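Local coordinates for protein photoreceptor-histidine kinase BphP (Stigmatella aurantiaca DW4/3-1, PDB 6BAF) that probably senses red and far-red light through a bound biliverdin chromophore and relays the signal as a histidine kinase in myxobacterial development, at residues H17-L28 against R99-P110. Numbering follows the deposited sequence.
Sequences HGVLLVLSEPGL and RHQGRLILELEP
Glu25 and Arg99 form a salt bridge in which NE of Arg99 donates to OE2 of Glu25 at 2.7 Å. The N-H...O angle of 179° is practically straight; the oxygen lies in the guanidinium plane and is met on its syn side. From CG to NE the arginine chain is extended, with chi2 at -173°, which carries its head out to the carboxylate. With the guanidinium removed, as by an alanine at Arg99, the Glu25 carboxylate would probably lose its charged mate and be freer to swing off Leu104, whose CB touches Glu25 CD at 3.7 Å. Strands 19-23 and 103-110 pair antiparallel: Val19 and Leu108 exchange two backbone bonds, Leu21 and Leu106 two more, and Leu23 N donates to Leu104 O. Their axes approach to 4.7 Å, as neighbours in a sheet do; in the antiparallel PAS sheet they lie in the middle, with 30-34 beyond 19-23 and 90-100 beyond 103-110. A type I' turn from His100 to Arg103 links strand 90-100 to strand 103-110 as a hairpin. A water bridges Leu23 O, Arg103 NE and Leu104 N. On the face bearing Leu20, Val22, Ile105 and Glu107, Leu20 CD1 meets Ile105 CG2 at 3.6 Å and Glu107 OE2 at 3.5 Å; the Glu107 carboxylate accepts backbone N-H groups from Val236 and Leu237. On the opposite face, Leu23 CD1 reaches Leu106 CD2 at 4.1 Å, while Leu104 CD1 touches both Leu23 CB and Leu28 CD2, each at 3.8 Å.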
ATOM      1  N   HIS A  17       5.296 -25.721  -5.372  1.00 44.40           N
ATOM      2  CA  HIS A  17       5.280 -24.655  -6.384  1.00 44.47           C
ATOM      3  C   HIS A  17       6.366 -23.621  -6.174  1.00 47.65           C
ATOM      4  O   HIS A  17       6.549 -22.763  -7.047  1.00 48.93           O
ATOM      5  CB  HIS A  17       3.932 -23.927  -6.425  1.00 43.33           C
ATOM      6  CG  HIS A  17       3.534 -23.324  -5.113  1.00 41.77           C
ATOM      7  ND1 HIS A  17       2.987 -24.069  -4.087  1.00 40.44           N
ATOM      8  CD2 HIS A  17       3.615 -22.050  -4.655  1.00 44.16           C
ATOM      9  CE1 HIS A  17       2.735 -23.277  -3.057  1.00 41.28           C
ATOM     10  NE2 HIS A  17       3.122 -22.047  -3.371  1.00 41.98           N
ATOM     11  N   GLY A  18       7.073 -23.654  -5.036  1.00 44.78           N
ATOM     12  CA  GLY A  18       8.235 -22.809  -4.822  1.00 41.48           C
ATOM     13  C   GLY A  18       9.395 -23.671  -4.349  1.00 45.95           C
ATOM     14  O   GLY A  18       9.259 -24.883  -4.192  1.00 42.03           O
ATOM     15  N   VAL A  19      10.543 -23.029  -4.145  1.00 40.88           N
ATOM     16  CA  VAL A  19      11.721 -23.722  -3.644  1.00 43.85           C
ATOM     17  C   VAL A  19      12.060 -23.118  -2.291  1.00 42.49           C
ATOM     18  O   VAL A  19      11.971 -21.903  -2.116  1.00 39.40           O
ATOM     19  CB  VAL A  19      12.930 -23.630  -4.605  1.00 44.83           C
ATOM     20  CG1 VAL A  19      14.225 -24.065  -3.877  1.00 44.65           C
ATOM     21  CG2 VAL A  19      12.721 -24.553  -5.769  1.00 45.39           C
ATOM     22  N   LEU A  20      12.446 -23.964  -1.339  1.00 37.94           N
ATOM     23  CA  LEU A  20      12.971 -23.503  -0.061  1.00 39.17           C
ATOM     24  C   LEU A  20      14.469 -23.788   0.018  1.00 40.11           C
ATOM     25  O   LEU A  20      14.902 -24.914  -0.234  1.00 39.45           O
ATOM     26  CB  LEU A  20      12.242 -24.182   1.078  1.00 35.29           C
ATOM     27  CG  LEU A  20      12.650 -23.666   2.459  1.00 40.75           C
ATOM     28  CD1 LEU A  20      11.418 -23.452   3.331  1.00 38.51           C
ATOM     29  CD2 LEU A  20      13.672 -24.655   3.102  1.00 39.27           C
ATOM     30  N   LEU A  21      15.250 -22.769   0.360  1.00 41.06           N
ATOM     31  CA  LEU A  21      16.673 -22.891   0.647  1.00 38.83           C
ATOM     32  C   LEU A  21      16.938 -22.432   2.075  1.00 43.02           C
ATOM     33  O   LEU A  21      16.270 -21.525   2.569  1.00 39.56           O
ATOM     34  CB  LEU A  21      17.492 -22.028  -0.310  1.00 39.59           C
ATOM     35  CG  LEU A  21      17.215 -22.183  -1.800  1.00 40.96           C
ATOM     36  CD1 LEU A  21      18.044 -21.151  -2.535  1.00 41.60           C
ATOM     37  CD2 LEU A  21      17.553 -23.612  -2.292  1.00 39.92           C
ATOM     38  N   VAL A  22      17.909 -23.051   2.756  1.00 38.72           N
ATOM     39  CA  VAL A  22      18.448 -22.507   4.000  1.00 35.62           C
ATOM     40  C   VAL A  22      19.888 -22.083   3.735  1.00 40.62           C
ATOM     41  O   VAL A  22      20.645 -22.802   3.068  1.00 40.21           O
ATOM     42  CB  VAL A  22      18.373 -23.500   5.160  1.00 37.34           C
ATOM     43  CG1 VAL A  22      19.002 -22.893   6.386  1.00 39.37           C
ATOM     44  CG2 VAL A  22      16.914 -23.913   5.447  1.00 37.44           C
ATOM     45  N   LEU A  23      20.250 -20.900   4.230  1.00 38.15           N
ATOM     46  CA  LEU A  23      21.509 -20.222   3.946  1.00 38.58           C
ATOM     47  C   LEU A  23      22.292 -20.011   5.232  1.00 40.76           C
ATOM     48  O   LEU A  23      21.735 -19.558   6.247  1.00 39.25           O
ATOM     49  CB  LEU A  23      21.253 -18.856   3.301  1.00 38.86           C
ATOM     50  CG  LEU A  23      20.380 -18.802   2.043  1.00 41.22           C
ATOM     51  CD1 LEU A  23      20.184 -17.338   1.656  1.00 42.96           C
ATOM     52  CD2 LEU A  23      21.067 -19.491   0.956  1.00 45.69           C
ATOM     53  N   SER A  24      23.594 -20.289   5.195  1.00 38.21           N
ATOM     54  CA  SER A  24      24.337 -19.974   6.407  1.00 40.78           C
ATOM     55  C   SER A  24      24.576 -18.471   6.501  1.00 38.27           C
ATOM     56  O   SER A  24      24.543 -17.748   5.507  1.00 36.70           O
ATOM     57  CB  SER A  24      25.693 -20.677   6.425  1.00 37.83           C
ATOM     58  OG  SER A  24      26.511 -20.113   5.403  1.00 38.83           O
ATOM     59  N   GLU A  25      24.928 -18.024   7.693  1.00 39.05           N
ATOM     60  CA  GLU A  25      25.246 -16.623   7.894  1.00 45.94           C
ATOM     61  C   GLU A  25      26.582 -16.546   8.584  1.00 45.59           C
ATOM     62  O   GLU A  25      26.753 -17.171   9.633  1.00 44.12           O
ATOM     63  CB  GLU A  25      24.174 -15.958   8.753  1.00 46.85           C
ATOM     64  CG  GLU A  25      22.742 -16.285   8.290  1.00 48.28           C
ATOM     65  CD  GLU A  25      21.682 -15.675   9.215  1.00 55.98           C
ATOM     66  OE1 GLU A  25      21.205 -16.384  10.154  1.00 57.04           O
ATOM     67  OE2 GLU A  25      21.357 -14.479   9.019  1.00 52.48           O
ATOM     68  N   PRO A  26      27.499 -15.702   8.080  1.00 45.35           N
ATOM     69  CA  PRO A  26      27.273 -14.697   7.024  1.00 46.42           C
ATOM     70  C   PRO A  26      27.554 -15.176   5.637  1.00 47.22           C
ATOM     71  O   PRO A  26      27.409 -14.413   4.665  1.00 45.95           O
ATOM     72  CB  PRO A  26      28.268 -13.586   7.379  1.00 45.45           C
ATOM     73  CG  PRO A  26      29.437 -14.348   7.964  1.00 51.40           C
ATOM     74  CD  PRO A  26      28.755 -15.452   8.817  1.00 47.91           C
ATOM     75  N   GLY A  27      27.977 -16.426   5.517  1.00 44.64           N
ATOM     76  CA  GLY A  27      28.532 -16.795   4.227  1.00 41.34           C
ATOM     77  C   GLY A  27      27.536 -17.144   3.154  1.00 44.90           C
ATOM     78  O   GLY A  27      27.947 -17.274   2.003  1.00 41.70           O
ATOM     79  N   LEU A  28      26.252 -17.366   3.497  1.00 43.79           N
ATOM     80  CA  LEU A  28      25.223 -17.704   2.497  1.00 42.66           C
ATOM     81  C   LEU A  28      25.559 -18.985   1.755  1.00 44.11           C
ATOM     82  O   LEU A  28      25.305 -19.109   0.548  1.00 40.52           O
ATOM     83  CB  LEU A  28      24.994 -16.559   1.497  1.00 41.08           C
ATOM     84  CG  LEU A  28      24.669 -15.211   2.179  1.00 46.46           C
ATOM     85  CD1 LEU A  28      24.522 -14.108   1.121  1.00 43.90           C
ATOM     86  CD2 LEU A  28      23.449 -15.288   3.136  1.00 38.39           C
ATOM     87  N   ARG A  99      14.446 -15.063   9.190  1.00 36.74           N
ATOM     88  CA  ARG A  99      15.247 -15.730  10.193  1.00 41.49           C
ATOM     89  C   ARG A  99      14.323 -16.302  11.249  1.00 43.67           C
ATOM     90  O   ARG A  99      13.430 -15.605  11.734  1.00 42.24           O
ATOM     91  CB  ARG A  99      16.234 -14.761  10.832  1.00 41.17           C
ATOM     92  CG  ARG A  99      17.210 -14.181   9.813  1.00 43.23           C
ATOM     93  CD  ARG A  99      18.289 -13.358  10.517  1.00 43.46           C
ATOM     94  NE  ARG A  99      19.267 -12.887   9.553  1.00 43.50           N
ATOM     95  CZ  ARG A  99      19.183 -11.716   8.936  1.00 50.22           C
ATOM     96  NH1 ARG A  99      18.164 -10.905   9.199  1.00 51.33           N
ATOM     97  NH2 ARG A  99      20.086 -11.368   8.048  1.00 45.78           N
ATOM     98  N   HIS A 100      14.543 -17.563  11.616  1.00 40.39           N
ATOM     99  CA  HIS A 100      13.779 -18.156  12.698  1.00 43.17           C
ATOM    100  C   HIS A 100      14.576 -19.315  13.273  1.00 44.18           C
ATOM    101  O   HIS A 100      15.145 -20.122  12.517  1.00 44.93           O
ATOM    102  CB  HIS A 100      12.408 -18.630  12.208  1.00 40.73           C
ATOM    103  CG  HIS A 100      11.559 -19.252  13.279  1.00 44.01           C
ATOM    104  ND1 HIS A 100      11.202 -18.581  14.432  1.00 47.19           N
ATOM    105  CD2 HIS A 100      10.967 -20.471  13.356  1.00 43.92           C
ATOM    106  CE1 HIS A 100      10.433 -19.358  15.177  1.00 46.02           C
ATOM    107  NE2 HIS A 100      10.280 -20.512  14.550  1.00 49.53           N
ATOM    108  N   GLN A 101      14.603 -19.399  14.600  1.00 45.34           N
ATOM    109  CA  GLN A 101      15.333 -20.453  15.325  1.00 46.05           C
ATOM    110  C   GLN A 101      16.770 -20.578  14.826  1.00 46.46           C
ATOM    111  O   GLN A 101      17.285 -21.676  14.631  1.00 45.62           O
ATOM    112  CB  GLN A 101      14.620 -21.799  15.218  1.00 47.91           C
ATOM    113  CG  GLN A 101      13.196 -21.803  15.783  1.00 50.62           C
ATOM    114  CD  GLN A 101      13.172 -21.746  17.295  1.00 58.34           C
ATOM    115  OE1 GLN A 101      14.192 -21.945  17.941  1.00 61.76           O
ATOM    116  NE2 GLN A 101      12.001 -21.482  17.868  1.00 62.93           N
ATOM    117  N   GLY A 102      17.420 -19.449  14.577  1.00 43.78           N
ATOM    118  CA  GLY A 102      18.804 -19.530  14.179  1.00 44.21           C
ATOM    119  C   GLY A 102      19.063 -19.850  12.720  1.00 47.75           C
ATOM    120  O   GLY A 102      20.234 -19.902  12.325  1.00 48.57           O
ATOM    121  N   ARG A 103      18.037 -20.004  11.877  1.00 42.48           N
ATOM    122  CA  ARG A 103      18.298 -20.296  10.479  0.50 41.01           C
ATOM    123  C   ARG A 103      17.762 -19.177   9.593  1.00 41.66           C
ATOM    124  O   ARG A 103      16.806 -18.467   9.931  1.00 40.49           O
ATOM    125  CB  ARG A 103      17.721 -21.674  10.069  0.50 41.25           C
ATOM    126  CG  ARG A 103      18.173 -22.855  11.005  0.50 43.28           C
ATOM    127  CD  ARG A 103      19.240 -23.887  10.470  0.50 43.35           C
ATOM    128  NE  ARG A 103      20.247 -23.386   9.519  0.50 47.10           N
ATOM    129  CZ  ARG A 103      21.350 -24.046   9.103  0.50 43.58           C
ATOM    130  NH1 ARG A 103      21.669 -25.291   9.572  0.50 38.35           N
ATOM    131  NH2 ARG A 103      22.144 -23.437   8.214  0.50 29.18           N
ATOM    132  N   LEU A 104      18.427 -19.003   8.457  1.00 37.89           N
ATOM    133  CA  LEU A 104      18.045 -18.025   7.440  1.00 41.08           C
ATOM    134  C   LEU A 104      17.411 -18.806   6.295  1.00 40.11           C
ATOM    135  O   LEU A 104      18.092 -19.565   5.593  1.00 38.72           O
ATOM    136  CB  LEU A 104      19.259 -17.234   6.954  1.00 37.50           C
ATOM    137  CG  LEU A 104      19.196 -15.883   6.243  1.00 45.24           C
ATOM    138  CD1 LEU A 104      20.319 -15.691   5.244  1.00 37.20           C
ATOM    139  CD2 LEU A 104      17.834 -15.394   5.728  1.00 37.55           C
ATOM    140  N   ILE A 105      16.111 -18.633   6.110  1.00 36.25           N
ATOM    141  CA  ILE A 105      15.341 -19.403   5.144  1.00 36.06           C
ATOM    142  C   ILE A 105      14.957 -18.475   4.005  1.00 42.92           C
ATOM    143  O   ILE A 105      14.417 -17.384   4.241  1.00 38.61           O
ATOM    144  CB  ILE A 105      14.092 -20.015   5.795  1.00 36.00           C
ATOM    145  CG1 ILE A 105      14.512 -21.004   6.881  1.00 39.77           C
ATOM    146  CG2 ILE A 105      13.192 -20.618   4.703  1.00 37.89           C
ATOM    147  CD1 ILE A 105      13.387 -21.542   7.746  1.00 38.64           C
ATOM    148  N   LEU A 106      15.229 -18.902   2.777  1.00 35.53           N
ATOM    149  CA  LEU A 106      14.895 -18.132   1.586  1.00 36.48           C
ATOM    150  C   LEU A 106      13.921 -18.964   0.763  1.00 42.91           C
ATOM    151  O   LEU A 106      14.239 -20.098   0.367  1.00 38.97           O
ATOM    152  CB  LEU A 106      16.158 -17.781   0.793  1.00 36.89           C
ATOM    153  CG  LEU A 106      15.974 -17.215  -0.612  1.00 41.66           C
ATOM    154  CD1 LEU A 106      15.253 -15.849  -0.556  1.00 40.88           C
ATOM    155  CD2 LEU A 106      17.340 -17.103  -1.319  1.00 40.61           C
ATOM    156  N   GLU A 107      12.707 -18.446   0.576  1.00 39.15           N
ATOM    157  CA  GLU A 107      11.700 -19.100  -0.251  1.00 38.46           C
ATOM    158  C   GLU A 107      11.583 -18.384  -1.582  1.00 43.51           C
ATOM    159  O   GLU A 107      11.591 -17.146  -1.633  1.00 42.81           O
ATOM    160  CB  GLU A 107      10.357 -19.137   0.478  1.00 39.14           C
ATOM    161  CG  GLU A 107      10.545 -20.045   1.672  1.00 43.21           C
ATOM    162  CD  GLU A 107       9.337 -20.179   2.526  1.00 48.85           C
ATOM    163  OE1 GLU A 107       8.939 -19.165   3.191  1.00 50.23           O
ATOM    164  OE2 GLU A 107       8.785 -21.312   2.537  1.00 47.55           O
ATOM    165  N   LEU A 108      11.526 -19.167  -2.660  1.00 39.10           N
ATOM    166  CA  LEU A 108      11.561 -18.651  -4.026  1.00 45.20           C
ATOM    167  C   LEU A 108      10.286 -19.076  -4.733  1.00 48.15           C
ATOM    168  O   LEU A 108       9.980 -20.273  -4.794  1.00 45.59           O
ATOM    169  CB  LEU A 108      12.766 -19.169  -4.802  1.00 41.12           C
ATOM    170  CG  LEU A 108      14.138 -18.843  -4.222  1.00 44.34           C
ATOM    171  CD1 LEU A 108      15.241 -19.484  -5.065  1.00 46.19           C
ATOM    172  CD2 LEU A 108      14.363 -17.348  -4.082  1.00 43.38           C
ATOM    173  N   GLU A 109       9.532 -18.094  -5.238  1.00 45.50           N
ATOM    174  CA  GLU A 109       8.336 -18.327  -6.038  1.00 49.49           C
ATOM    175  C   GLU A 109       8.483 -17.640  -7.392  1.00 50.40           C
ATOM    176  O   GLU A 109       8.981 -16.504  -7.464  1.00 47.46           O
ATOM    177  CB  GLU A 109       7.097 -17.818  -5.324  1.00 50.61           C
ATOM    178  CG  GLU A 109       6.623 -18.743  -4.173  1.00 55.57           C
ATOM    179  CD  GLU A 109       5.495 -18.099  -3.303  1.00 65.06           C
ATOM    180  OE1 GLU A 109       4.691 -18.848  -2.696  1.00 62.87           O
ATOM    181  OE2 GLU A 109       5.423 -16.836  -3.215  1.00 70.90           O
ATOM    182  N   PRO A 110       8.148 -18.325  -8.481  1.00 49.71           N
ATOM    183  CA  PRO A 110       8.340 -17.721  -9.810  1.00 54.65           C
ATOM    184  C   PRO A 110       7.676 -16.350  -9.875  1.00 60.15           C
ATOM    185  O   PRO A 110       6.575 -16.139  -9.340  1.00 52.65           O
ATOM    186  CB  PRO A 110       7.678 -18.725 -10.753  1.00 54.32           C
ATOM    187  CG  PRO A 110       7.730 -20.033 -10.023  1.00 53.54           C
ATOM    188  CD  PRO A 110       7.683 -19.720  -8.545  1.00 50.57           C
TER
HETATM  189  O   HOH W   1       2.507 -19.746  -2.218  1.00 52.30           O
HETATM  190  O   HOH W   2      20.943 -20.620   8.402  1.00 36.94           O
HETATM  191  O   HOH W   3      21.890 -19.155  10.394  1.00 50.70           O